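Local coordinates for beta-N-acetylglucosaminidase-like protein Glycoside hydrolase family 20 (Flavobacterium johnsoniae, PDB 6YHH) that probably removes terminal N-acetylglucosamine units from chitin fragments, acting as a beta-N-acetylhexosaminidase of glycoside hydrolase family 20, at residues D300-L305 / A309-G314; D161-N166 / N176-H181; K293-L298 / M350-M355; A239-T242 / E246-S249. All coordinates share one frame; numbering follows the deposited sequence. Where two conformers were deposited one is given.

Contact 1. Residues D300-L305 / A309-G314; sequences DEVCPL and AYFHIG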
loop_
_atom_site.group_PDB
_atom_site.type_symbol
_atom_site.label_atom_id
_atom_site.label_comp_id
_atom_site.label_asym_id
_atom_site.label_seq_id
_atom_site.Cartn_x
_atom_site.Cartn_y
_atom_site.Cartn_z
ATOM N N ASP A 300 19.992 15.399 23.009
ATOM C CA ASP A 300 20.191 14.341 23.969
ATOM C C ASP A 300 19.166 13.214 23.857
ATOM O O ASP A 300 19.495 12.052 24.103
ATOM C CB ASP A 300 20.075 14.879 25.403
ATOM C CG ASP A 300 21.264 15.642 25.887
ATOM O OD1 ASP A 300 22.306 15.593 25.279
ATOM O OD2 ASP A 300 21.061 16.343 26.974
ATOM N N GLU A 301 17.945 13.571 23.494
ATOM C CA GLU A 301 16.858 12.599 23.298
ATOM C C GLU A 301 16.841 11.918 21.924
ATOM O O GLU A 301 16.598 10.710 21.828
ATOM C CB GLU A 301 15.560 13.257 23.600
ATOM C CG GLU A 301 14.444 12.260 23.720
ATOM C CD GLU A 301 13.105 12.842 24.094
ATOM O OE1 GLU A 301 12.827 14.052 24.012
ATOM O OE2 GLU A 301 12.308 11.905 24.393
ATOM N N VAL A 302 17.156 12.688 20.901
ATOM C CA VAL A 302 17.023 12.250 19.535
ATOM C C VAL A 302 18.276 11.598 18.940
ATOM O O VAL A 302 18.202 10.590 18.236
ATOM C CB VAL A 302 16.597 13.418 18.657
ATOM C CG1 VAL A 302 16.521 12.946 17.186
ATOM C CG2 VAL A 302 15.222 13.944 18.993
ATOM N N CYS A 303 19.461 12.109 19.266
ATOM C CA CYS A 303 20.682 11.551 18.666
ATOM C C CYS A 303 20.865 10.048 18.952
ATOM O O CYS A 303 21.319 9.347 18.103
ATOM C CB CYS A 303 21.931 12.306 19.056
ATOM S SG CYS A 303 22.020 13.967 18.405
ATOM N N PRO A 304 20.490 9.556 20.159
ATOM C CA PRO A 304 20.606 8.142 20.437
ATOM C C PRO A 304 19.759 7.238 19.583
ATOM O O PRO A 304 20.045 6.035 19.481
ATOM C CB PRO A 304 20.194 8.027 21.935
ATOM C CG PRO A 304 20.657 9.321 22.448
ATOM C CD PRO A 304 20.158 10.287 21.403
ATOM N N LEU A 305 18.742 7.806 18.938
ATOM C CA LEU A 305 17.858 7.037 18.057
ATOM C C LEU A 305 18.521 6.720 16.722
ATOM O O LEU A 305 18.126 5.735 16.057
ATOM C CB LEU A 305 16.536 7.800 17.850
ATOM C CG LEU A 305 15.771 8.286 19.070
ATOM C CD1 LEU A 305 14.504 8.993 18.614
ATOM C CD2 LEU A 305 15.450 7.070 19.922
ATOM N N ALA A 309 26.674 8.403 11.816
ATOM C CA ALA A 309 27.582 9.430 12.297
ATOM C C ALA A 309 27.288 10.847 11.955
ATOM O O ALA A 309 28.042 11.750 12.378
ATOM C CB ALA A 309 28.993 9.078 11.830
ATOM N N TYR A 310 26.230 11.106 11.131
ATOM C CA TYR A 310 25.930 12.431 10.591
ATOM C C TYR A 310 24.567 12.905 11.101
ATOM O O TYR A 310 23.586 12.149 11.130
ATOM C CB TYR A 310 25.919 12.420 9.052
ATOM C CG TYR A 310 27.181 11.788 8.550
ATOM C CD1 TYR A 310 28.308 12.527 8.513
ATOM C CD2 TYR A 310 27.253 10.462 8.340
ATOM C CE1 TYR A 310 29.517 11.944 8.143
ATOM C CE2 TYR A 310 28.424 9.846 7.987
ATOM C CZ TYR A 310 29.560 10.620 7.883
ATOM O OH TYR A 310 30.786 10.019 7.546
ATOM N N PHE A 311 24.514 14.166 11.477
ATOM C CA PHE A 311 23.287 14.785 11.946
ATOM C C PHE A 311 23.098 16.091 11.187
ATOM O O PHE A 311 23.964 16.978 11.238
ATOM C CB PHE A 311 23.227 15.004 13.491
ATOM C CG PHE A 311 21.850 15.183 13.986
ATOM C CD1 PHE A 311 21.125 16.350 13.724
ATOM C CD2 PHE A 311 21.259 14.131 14.668
ATOM C CE1 PHE A 311 19.776 16.430 14.204
ATOM C CE2 PHE A 311 19.926 14.201 15.098
ATOM C CZ PHE A 311 19.183 15.321 14.815
ATOM N N HIS A 312 21.980 16.207 10.473
ATOM C CA HIS A 312 21.662 17.377 9.639
ATOM C C HIS A 312 20.877 18.362 10.494
ATOM O O HIS A 312 19.812 18.054 10.995
ATOM C CB HIS A 312 20.929 16.880 8.381
ATOM C CG HIS A 312 20.997 17.767 7.178
ATOM N ND1 HIS A 312 20.636 19.110 7.155
ATOM C CD2 HIS A 312 21.257 17.431 5.888
ATOM C CE1 HIS A 312 20.713 19.549 5.913
ATOM N NE2 HIS A 312 21.101 18.554 5.134
ATOM N N ILE A 313 21.354 19.613 10.585
ATOM C CA ILE A 313 20.694 20.671 11.322
ATOM C C ILE A 313 20.016 21.649 10.408
ATOM O O ILE A 313 19.575 22.713 10.759
ATOM C CB ILE A 313 21.658 21.349 12.345
ATOM C CG1 ILE A 313 22.945 21.877 11.684
ATOM C CG2 ILE A 313 21.954 20.387 13.501
ATOM C CD1 ILE A 313 22.813 22.874 10.627
ATOM N N GLY A 314 19.908 21.282 9.121
ATOM C CA GLY A 314 19.203 22.182 8.224
ATOM C C GLY A 314 19.877 23.507 7.931
ATOM O O GLY A 314 21.022 23.535 7.440
#
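The ring of F311 is met by V302 and C303, two consecutive residues where helix 289-302 gives way to a short 3-10 turn. The thiol makes the closer approach, with C303 SG 3.8 Å from F311 CD2 and about equally near CE2. Its line to the ring centre, 4.5 Å long, is tilted 39° from the normal, giving an oblique sulfur-aromatic contact. V302 adds a looser touch at the ring edge, near its plane, with CG1 4.2 Å from F311 CE2. Rotation about chi1 (177°) places this methyl anti to the backbone N and so directs it to the ring edge, the valine and phenylalanine side chains crossing at about a right angle. All three residues are buried. The other side of this segment is looser and reaches solvent: P304 is exposed, while D300 and E301, partly exposed, spend their carboxylates on partners elsewhere, D300 in a salt bridge with K358. The case illustrates how a barrel helix turns back into its next strand, here through a short connection. L356 of helix 341-358 packs on both C303 and F311, F299 meets the ring edge-to-face, and strand 310-312 runs parallel to strand 362-366.

Contact 2. Residues D161-N166 / N176-H181; sequences DVVKRN and NVFHWH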
loop_
_atom_site.group_PDB
_atom_site.type_symbol
_atom_site.label_atom_id
_atom_site.label_comp_id
_atom_site.label_asym_id
_atom_site.label_seq_id
_atom_site.Cartn_x
_atom_site.Cartn_y
_atom_site.Cartn_z
ATOM N N ASP A 161 4.886 2.577 6.495
ATOM C CA ASP A 161 4.897 1.724 5.300
ATOM C C ASP A 161 5.570 2.384 4.084
ATOM O O ASP A 161 6.210 1.718 3.262
ATOM C CB ASP A 161 3.501 1.196 4.916
ATOM C CG ASP A 161 2.499 2.300 4.613
ATOM O OD1 ASP A 161 2.285 3.127 5.425
ATOM O OD2 ASP A 161 1.901 2.236 3.540
ATOM N N VAL A 162 5.353 3.695 3.945
ATOM C CA VAL A 162 5.968 4.419 2.835
ATOM C C VAL A 162 7.471 4.416 2.988
ATOM O O VAL A 162 8.222 4.167 2.015
ATOM C CB VAL A 162 5.512 5.885 2.804
ATOM C CG1 VAL A 162 6.195 6.643 1.676
ATOM C CG2 VAL A 162 3.967 5.992 2.598
ATOM N N VAL A 163 7.953 4.651 4.207
ATOM C CA VAL A 163 9.391 4.733 4.469
ATOM C C VAL A 163 10.023 3.364 4.180
ATOM O O VAL A 163 11.058 3.277 3.478
ATOM C CB VAL A 163 9.631 5.156 5.934
ATOM C CG1 VAL A 163 11.118 5.058 6.276
ATOM C CG2 VAL A 163 9.096 6.558 6.183
ATOM N N LYS A 164 9.413 2.286 4.682
ATOM C CA LYS A 164 9.955 0.961 4.504
ATOM C C LYS A 164 10.065 0.576 3.026
ATOM O O LYS A 164 11.126 0.113 2.575
ATOM C CB LYS A 164 9.178 -0.102 5.270
ATOM C CG LYS A 164 9.371 -0.064 6.772
ATOM C CD LYS A 164 8.570 -1.134 7.448
ATOM C CE LYS A 164 8.890 -1.248 8.904
ATOM N NZ LYS A 164 8.252 -2.450 9.580
ATOM N N ARG A 165 9.002 0.764 2.245
ATOM C CA ARG A 165 9.106 0.294 0.865
ATOM C C ARG A 165 10.104 1.141 0.110
ATOM O O ARG A 165 10.744 0.672 -0.899
ATOM C CB ARG A 165 7.782 0.236 0.139
ATOM C CG ARG A 165 7.035 1.544 -0.050
ATOM C CD ARG A 165 5.694 1.345 -0.715
ATOM N NE ARG A 165 4.993 2.582 -0.978
ATOM C CZ ARG A 165 3.971 3.076 -0.260
ATOM N NH1 ARG A 165 3.434 4.224 -0.561
ATOM N NH2 ARG A 165 3.505 2.396 0.797
ATOM N N ASN A 166 10.189 2.419 0.427
ATOM C CA ASN A 166 11.182 3.250 -0.259
ATOM C C ASN A 166 12.633 2.840 0.097
ATOM O O ASN A 166 13.492 2.956 -0.739
ATOM C CB ASN A 166 10.860 4.719 -0.039
ATOM C CG ASN A 166 9.805 5.182 -1.023
ATOM O OD1 ASN A 166 8.540 5.079 -0.784
ATOM N ND2 ASN A 166 10.272 5.621 -2.143
ATOM N N ASN A 176 22.381 4.260 -0.926
ATOM C CA ASN A 176 22.811 3.912 0.445
ATOM C C ASN A 176 22.629 4.928 1.484
ATOM O O ASN A 176 23.093 4.702 2.631
ATOM C CB ASN A 176 24.284 3.471 0.456
ATOM C CG ASN A 176 25.223 4.570 0.020
ATOM O OD1 ASN A 176 24.817 5.646 -0.449
ATOM N ND2 ASN A 176 26.491 4.335 0.232
ATOM N N VAL A 177 21.928 6.029 1.197
ATOM C CA VAL A 177 21.644 7.066 2.190
ATOM C C VAL A 177 20.162 7.437 2.121
ATOM O O VAL A 177 19.597 7.717 1.035
ATOM C CB VAL A 177 22.484 8.307 2.010
ATOM C CG1 VAL A 177 22.076 9.372 2.967
ATOM C CG2 VAL A 177 24.003 8.022 2.093
ATOM N N PHE A 178 19.561 7.445 3.298
ATOM C CA PHE A 178 18.165 7.922 3.443
ATOM C C PHE A 178 18.197 9.089 4.390
ATOM O O PHE A 178 18.531 8.952 5.556
ATOM C CB PHE A 178 17.329 6.821 3.975
ATOM C CG PHE A 178 15.883 7.200 4.270
ATOM C CD1 PHE A 178 14.968 7.374 3.234
ATOM C CD2 PHE A 178 15.450 7.420 5.548
ATOM C CE1 PHE A 178 13.666 7.718 3.484
ATOM C CE2 PHE A 178 14.097 7.754 5.758
ATOM C CZ PHE A 178 13.243 7.868 4.738
ATOM N N HIS A 179 17.957 10.267 3.855
ATOM C CA HIS A 179 17.971 11.497 4.628
ATOM C C HIS A 179 16.499 11.812 4.992
ATOM O O HIS A 179 15.624 11.981 4.165
ATOM C CB HIS A 179 18.686 12.571 3.822
ATOM C CG HIS A 179 18.524 13.987 4.272
ATOM N ND1 HIS A 179 18.938 15.021 3.457
ATOM C CD2 HIS A 179 18.002 14.575 5.395
ATOM C CE1 HIS A 179 18.638 16.173 4.021
ATOM N NE2 HIS A 179 18.086 15.935 5.195
ATOM N N TRP A 180 16.265 11.917 6.293
ATOM C CA TRP A 180 14.872 11.991 6.813
ATOM C C TRP A 180 14.634 13.417 7.348
ATOM O O TRP A 180 15.177 13.837 8.391
ATOM C CB TRP A 180 14.706 10.929 7.902
ATOM C CG TRP A 180 13.327 10.347 8.133
ATOM C CD1 TRP A 180 12.131 10.644 7.535
ATOM C CD2 TRP A 180 13.055 9.261 9.048
ATOM N NE1 TRP A 180 11.140 9.807 7.982
ATOM C CE2 TRP A 180 11.681 8.933 8.915
ATOM C CE3 TRP A 180 13.850 8.530 9.913
ATOM C CZ2 TRP A 180 11.100 7.907 9.642
ATOM C CZ3 TRP A 180 13.262 7.536 10.678
ATOM C CH2 TRP A 180 11.898 7.234 10.509
ATOM N N HIS A 181 13.853 14.180 6.597
ATOM C CA HIS A 181 13.556 15.584 6.915
ATOM C C HIS A 181 12.332 15.576 7.799
ATOM O O HIS A 181 11.197 15.457 7.295
ATOM C CB HIS A 181 13.400 16.386 5.585
ATOM C CG HIS A 181 13.167 17.868 5.765
ATOM N ND1 HIS A 181 14.208 18.764 5.782
ATOM C CD2 HIS A 181 12.045 18.614 5.975
ATOM C CE1 HIS A 181 13.745 19.971 6.017
ATOM N NE2 HIS A 181 12.435 19.917 6.088
#
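V163 stands against two aromatic side chains of strand 177-184, giving each of its methyl groups a partner of its own. CG1 comes to 3.8 Å from F178 CZ, while CG2 reaches 4.2 Å from W180 CZ2, and both methyls approach their rings obliquely. With V163 CG1 anti to the backbone N (chi1 172°), the fork of the side chain is turned so that its two prongs divide between phenyl and indole. The valine and F178 cross at roughly a right angle. In the next shell the aromatics support each other: F178 CE2 lies 3.6 Å above the indole plane of W180, displaced toward its rim, as residues two places apart on one face of a strand allow. Further out, I216 of helix 210-222 touches both V163 and W180, I227 of strand 226-230 touches F178 and W180, and Y208 also packs on V163 and W180. On the outer side of helix 160-172, a weakly hydrogen-bonded salt bridge joins R165 NH2 to D161 OD2 at 3.2 Å, and R165 is paired a second time, with D461. The whole is an instance of the beta-alpha-beta crossover of a TIM barrel, in which helix 160-172 links the parallel strands 146-152 and 177-184 and covers them. Across this interface the contact is entirely apolar, so shape and burial hold it, whereas the strand's polar chemistry is turned elsewhere: H179 bonds to E447 and E230, and H181 to E230 and D184.

Contact 3. Residues K293-L298 / M350-M355; sequences KILSEL and MQLAPM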
loop_
_atom_site.group_PDB
_atom_site.type_symbol
_atom_site.label_atom_id
_atom_site.label_comp_id
_atom_site.label_asym_id
_atom_site.label_seq_id
_atom_site.Cartn_x
_atom_site.Cartn_y
_atom_site.Cartn_z
ATOM N N LYS A 293 19.561 25.606 25.172
ATOM C CA LYS A 293 19.131 24.651 26.179
ATOM C C LYS A 293 18.152 23.633 25.610
ATOM O O LYS A 293 18.352 22.413 25.789
ATOM C CB LYS A 293 18.548 25.358 27.389
ATOM C CG LYS A 293 18.151 24.381 28.496
ATOM C CD LYS A 293 17.673 25.039 29.774
ATOM C CE LYS A 293 17.208 23.987 30.791
ATOM N N ILE A 294 17.098 24.110 24.937
ATOM C CA ILE A 294 16.093 23.232 24.410
ATOM C C ILE A 294 16.700 22.350 23.304
ATOM O O ILE A 294 16.465 21.148 23.246
ATOM C CB ILE A 294 14.889 24.031 23.864
ATOM C CG1 ILE A 294 14.100 24.562 25.116
ATOM C CG2 ILE A 294 13.979 23.128 23.067
ATOM C CD1 ILE A 294 13.100 25.596 24.774
ATOM N N LEU A 295 17.472 22.957 22.404
ATOM C CA LEU A 295 18.106 22.174 21.360
ATOM C C LEU A 295 19.062 21.094 21.927
ATOM O O LEU A 295 19.069 19.970 21.484
ATOM C CB LEU A 295 18.815 23.048 20.324
ATOM C CG LEU A 295 17.871 23.914 19.444
ATOM C CD1 LEU A 295 18.576 24.944 18.602
ATOM C CD2 LEU A 295 17.084 22.951 18.591
ATOM N N SER A 296 19.852 21.454 22.955
ATOM C CA SER A 296 20.765 20.484 23.536
ATOM C C SER A 296 19.968 19.300 24.120
ATOM O O SER A 296 20.367 18.150 23.960
ATOM C CB SER A 296 21.657 21.169 24.592
ATOM O OG SER A 296 22.559 20.266 25.222
ATOM N N GLU A 297 18.855 19.586 24.779
ATOM C CA GLU A 297 17.978 18.541 25.312
ATOM C C GLU A 297 17.352 17.653 24.241
ATOM O O GLU A 297 17.214 16.443 24.421
ATOM C CB GLU A 297 16.926 19.199 26.137
ATOM C CG GLU A 297 17.420 19.793 27.454
ATOM C CD GLU A 297 16.358 20.519 28.237
ATOM O OE1 GLU A 297 15.168 20.526 27.835
ATOM O OE2 GLU A 297 16.683 21.130 29.294
ATOM N N LEU A 298 16.935 18.291 23.179
ATOM C CA LEU A 298 16.464 17.552 21.993
ATOM C C LEU A 298 17.468 16.651 21.382
ATOM O O LEU A 298 17.145 15.514 21.083
ATOM C CB LEU A 298 15.879 18.512 20.964
ATOM C CG LEU A 298 14.558 19.075 21.463
ATOM C CD1 LEU A 298 14.148 20.183 20.535
ATOM C CD2 LEU A 298 13.442 18.045 21.486
ATOM N N MET A 350 27.467 26.684 14.912
ATOM C CA MET A 350 28.682 26.224 15.611
ATOM C C MET A 350 28.484 26.066 17.102
ATOM O O MET A 350 29.281 25.307 17.725
ATOM C CB MET A 350 29.890 27.134 15.285
ATOM C CG MET A 350 30.394 26.904 13.847
ATOM S SD MET A 350 30.802 25.198 13.458
ATOM C CE MET A 350 31.901 24.920 14.874
ATOM N N GLN A 351 27.421 26.652 17.667
ATOM C CA GLN A 351 27.024 26.344 19.033
ATOM C C GLN A 351 26.426 24.914 19.146
ATOM O O GLN A 351 26.469 24.262 20.184
ATOM C CB GLN A 351 26.070 27.375 19.660
ATOM C CG GLN A 351 26.503 28.789 19.611
ATOM C CD GLN A 351 27.936 28.968 19.989
ATOM O OE1 GLN A 351 28.794 29.360 19.150
ATOM N NE2 GLN A 351 28.220 28.669 21.214
ATOM N N LEU A 352 25.805 24.430 18.052
ATOM C CA LEU A 352 25.190 23.079 18.020
ATOM C C LEU A 352 26.292 21.996 17.819
ATOM O O LEU A 352 26.113 20.826 18.145
ATOM C CB LEU A 352 24.221 22.979 16.823
ATOM C CG LEU A 352 23.183 24.118 16.787
ATOM C CD1 LEU A 352 22.101 23.820 15.763
ATOM C CD2 LEU A 352 22.483 24.284 18.123
ATOM N N ALA A 353 27.387 22.391 17.175
ATOM C CA ALA A 353 28.472 21.453 16.769
ATOM C C ALA A 353 29.015 20.634 17.970
ATOM O O ALA A 353 29.073 19.394 17.881
ATOM C CB ALA A 353 29.577 22.172 16.051
ATOM N N PRO A 354 29.251 21.269 19.102
ATOM C CA PRO A 354 29.700 20.429 20.261
ATOM C C PRO A 354 28.618 19.562 20.864
ATOM O O PRO A 354 28.909 18.544 21.417
ATOM C CB PRO A 354 30.168 21.460 21.318
ATOM C CG PRO A 354 29.881 22.766 20.798
ATOM C CD PRO A 354 29.359 22.705 19.397
ATOM N N MET A 355 27.362 19.997 20.806
ATOM C CA MET A 355 26.224 19.160 21.224
ATOM C C MET A 355 26.168 17.902 20.397
ATOM O O MET A 355 26.066 16.829 20.964
ATOM C CB MET A 355 24.941 19.955 21.043
ATOM C CG MET A 355 24.908 21.310 21.735
ATOM S SD MET A 355 23.297 22.072 21.365
ATOM C CE MET A 355 23.501 23.699 22.085
#
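Side-by-side packing of two outer helices of the catalytic barrel brings M355 and L352 of helix 341-358 against S296 and L295 of helix 289-302. The short segments run in broadly the same direction, their axes 10.2 Å apart at closest approach and crossing at -33°. M355 bridges much of that gap. Its chain is extended beyond CG (chi2 179°, chi3 -174°), which carries the sulfur to the neighbouring helix, where SD lies 3.7 Å from S296 CA and equally far from S296 CB. The terminal CE adds a touch on the same S296 CB at 4.0 Å, so the thioether lies against the serine's backbone and beta carbon. Such a pair exemplifies the outer layer of a TIM barrel, whose helices line up roughly parallel because each leads back to the start of a parallel strand: helix 289-302 precedes strand 310-312, and helix 341-358 serves as the crossover from that strand to strand 362-366. Deeper in, toward the sheet, buried L295 and L352 meet through single methyls, CD1 to CD2 at 4.0 Å. At the level of P354 and M355 helix 341-358 is kinked, the backbone N of both residues lacking a bond to the preceding turn. Y292 and F299, a turn to each side on helix 289-302, also pack on M355, and V233 lies against L352.

Contact 4. Residues A239-T242 / E246-S249; sequences AILT and EIGS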
loop_
_atom_site.group_PDB
_atom_site.type_symbol
_atom_site.label_atom_id
_atom_site.label_comp_id
_atom_site.label_asym_id
_atom_site.label_seq_id
_atom_site.Cartn_x
_atom_site.Cartn_y
_atom_site.Cartn_z
ATOM N N ALA A 239 6.500 25.272 13.385
ATOM C CA ALA A 239 6.020 24.215 14.197
ATOM C C ALA A 239 6.762 24.151 15.496
ATOM O O ALA A 239 6.110 24.113 16.554
ATOM C CB ALA A 239 6.171 22.910 13.477
ATOM N N ILE A 240 8.093 24.273 15.466
ATOM C CA ILE A 240 8.858 24.307 16.720
ATOM C C ILE A 240 8.346 25.412 17.652
ATOM O O ILE A 240 8.160 25.233 18.902
ATOM C CB ILE A 240 10.348 24.466 16.441
ATOM C CG1 ILE A 240 10.906 23.212 15.753
ATOM C CG2 ILE A 240 11.101 24.705 17.756
ATOM C CD1 ILE A 240 12.326 23.392 15.342
ATOM N N LEU A 241 8.113 26.561 17.063
ATOM C CA LEU A 241 7.746 27.759 17.842
ATOM C C LEU A 241 6.260 27.770 18.233
ATOM O O LEU A 241 5.844 28.558 19.032
ATOM C CB LEU A 241 8.087 29.007 17.036
ATOM C CG LEU A 241 9.597 29.221 16.862
ATOM C CD1 LEU A 241 9.895 30.348 15.878
ATOM C CD2 LEU A 241 10.216 29.588 18.213
ATOM N N THR A 242 5.419 26.938 17.595
ATOM C CA THR A 242 4.075 26.689 18.115
ATOM C C THR A 242 4.153 26.012 19.510
ATOM O O THR A 242 3.384 26.357 20.409
ATOM C CB THR A 242 3.272 25.823 17.102
ATOM O OG1 THR A 242 3.184 26.514 15.881
ATOM C CG2 THR A 242 1.889 25.494 17.632
ATOM N N GLU A 246 8.531 30.898 23.174
ATOM C CA GLU A 246 9.458 31.764 23.917
ATOM C C GLU A 246 10.876 31.807 23.345
ATOM O O GLU A 246 11.618 32.729 23.648
ATOM C CB GLU A 246 9.456 31.361 25.409
ATOM C CG GLU A 246 10.087 30.013 25.684
ATOM C CD GLU A 246 9.109 28.823 25.671
ATOM O OE1 GLU A 246 9.458 27.851 26.389
ATOM O OE2 GLU A 246 8.051 28.875 24.977
ATOM N N ILE A 247 11.233 30.880 22.439
ATOM C CA ILE A 247 12.510 30.957 21.747
ATOM C C ILE A 247 12.381 31.477 20.320
ATOM O O ILE A 247 13.365 31.398 19.543
ATOM C CB ILE A 247 13.228 29.604 21.782
ATOM C CG1 ILE A 247 12.478 28.524 21.015
ATOM C CG2 ILE A 247 13.483 29.172 23.237
ATOM C CD1 ILE A 247 13.222 27.203 20.856
ATOM N N GLY A 248 11.269 32.113 20.004
ATOM C CA GLY A 248 11.151 32.749 18.685
ATOM C C GLY A 248 11.820 34.118 18.626
ATOM O O GLY A 248 12.194 34.732 19.672
ATOM N N SER A 249 11.899 34.668 17.418
ATOM C CA SER A 249 12.698 35.873 17.227
ATOM C C SER A 249 11.853 37.110 17.084
ATOM O O SER A 249 12.366 38.211 17.211
ATOM C CB SER A 249 13.606 35.769 15.995
ATOM O OG SER A 249 14.537 34.712 16.177
#
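L241 meets I247 and G248 because its CG sits anti to the carbonyl carbon (chi1 -68°) and the chain then runs on with chi2 at 171°, which carries the methyl pair toward the loop. I247 answers with CG1 held in the crowded position between its own backbone N and carbonyl carbon (chi1 65°), bringing that carbon to 3.8 Å from L241 CD2. The same methyl reaches the backbone beyond: L241 CD2 lies 3.3 Å from G248 N, and its approach to G248 CA is modelled unusually close, the exact closeness being doubtful, while CD1 touches that CA from 3.9 Å. Glycine, with no side chain, lets the leucine rest directly on the main chain. The example is one of a short helix followed by a sharp return, in which an apolar residue of the last turn packs on the chain that has just left it. L241 is further covered by Y271, P282 and L284 from the loop ahead of helix 289-302. E246, on the exposed side, forms a salt bridge with K290, and S249 bonds to T283 and N326. Through I247, the loop after helix 238-243 packs on K290, T291 and I294, linking the short helix to helix 289-302.

In the fold
Followed from the N terminus, contact 2 closes first, joining helix 160-172 to the strand it feeds. Contact 4 comes next in series, a tight return after helix 238-243. Contact 3 then closes the longest loop, between helices 289-302 and 341-358; contact 1 nests within it, and the predicted proton donor E317 also falls in that span. None of the contacts cross. Three touches connect them into a chain: I247 of contact 4 packs on I294 of contact 3, L352 of contact 3 on I313 of contact 1, and H312 of contact 1 stacks on H179 of contact 2. Together they run from outer helices to barrel strands within the catalytic domain.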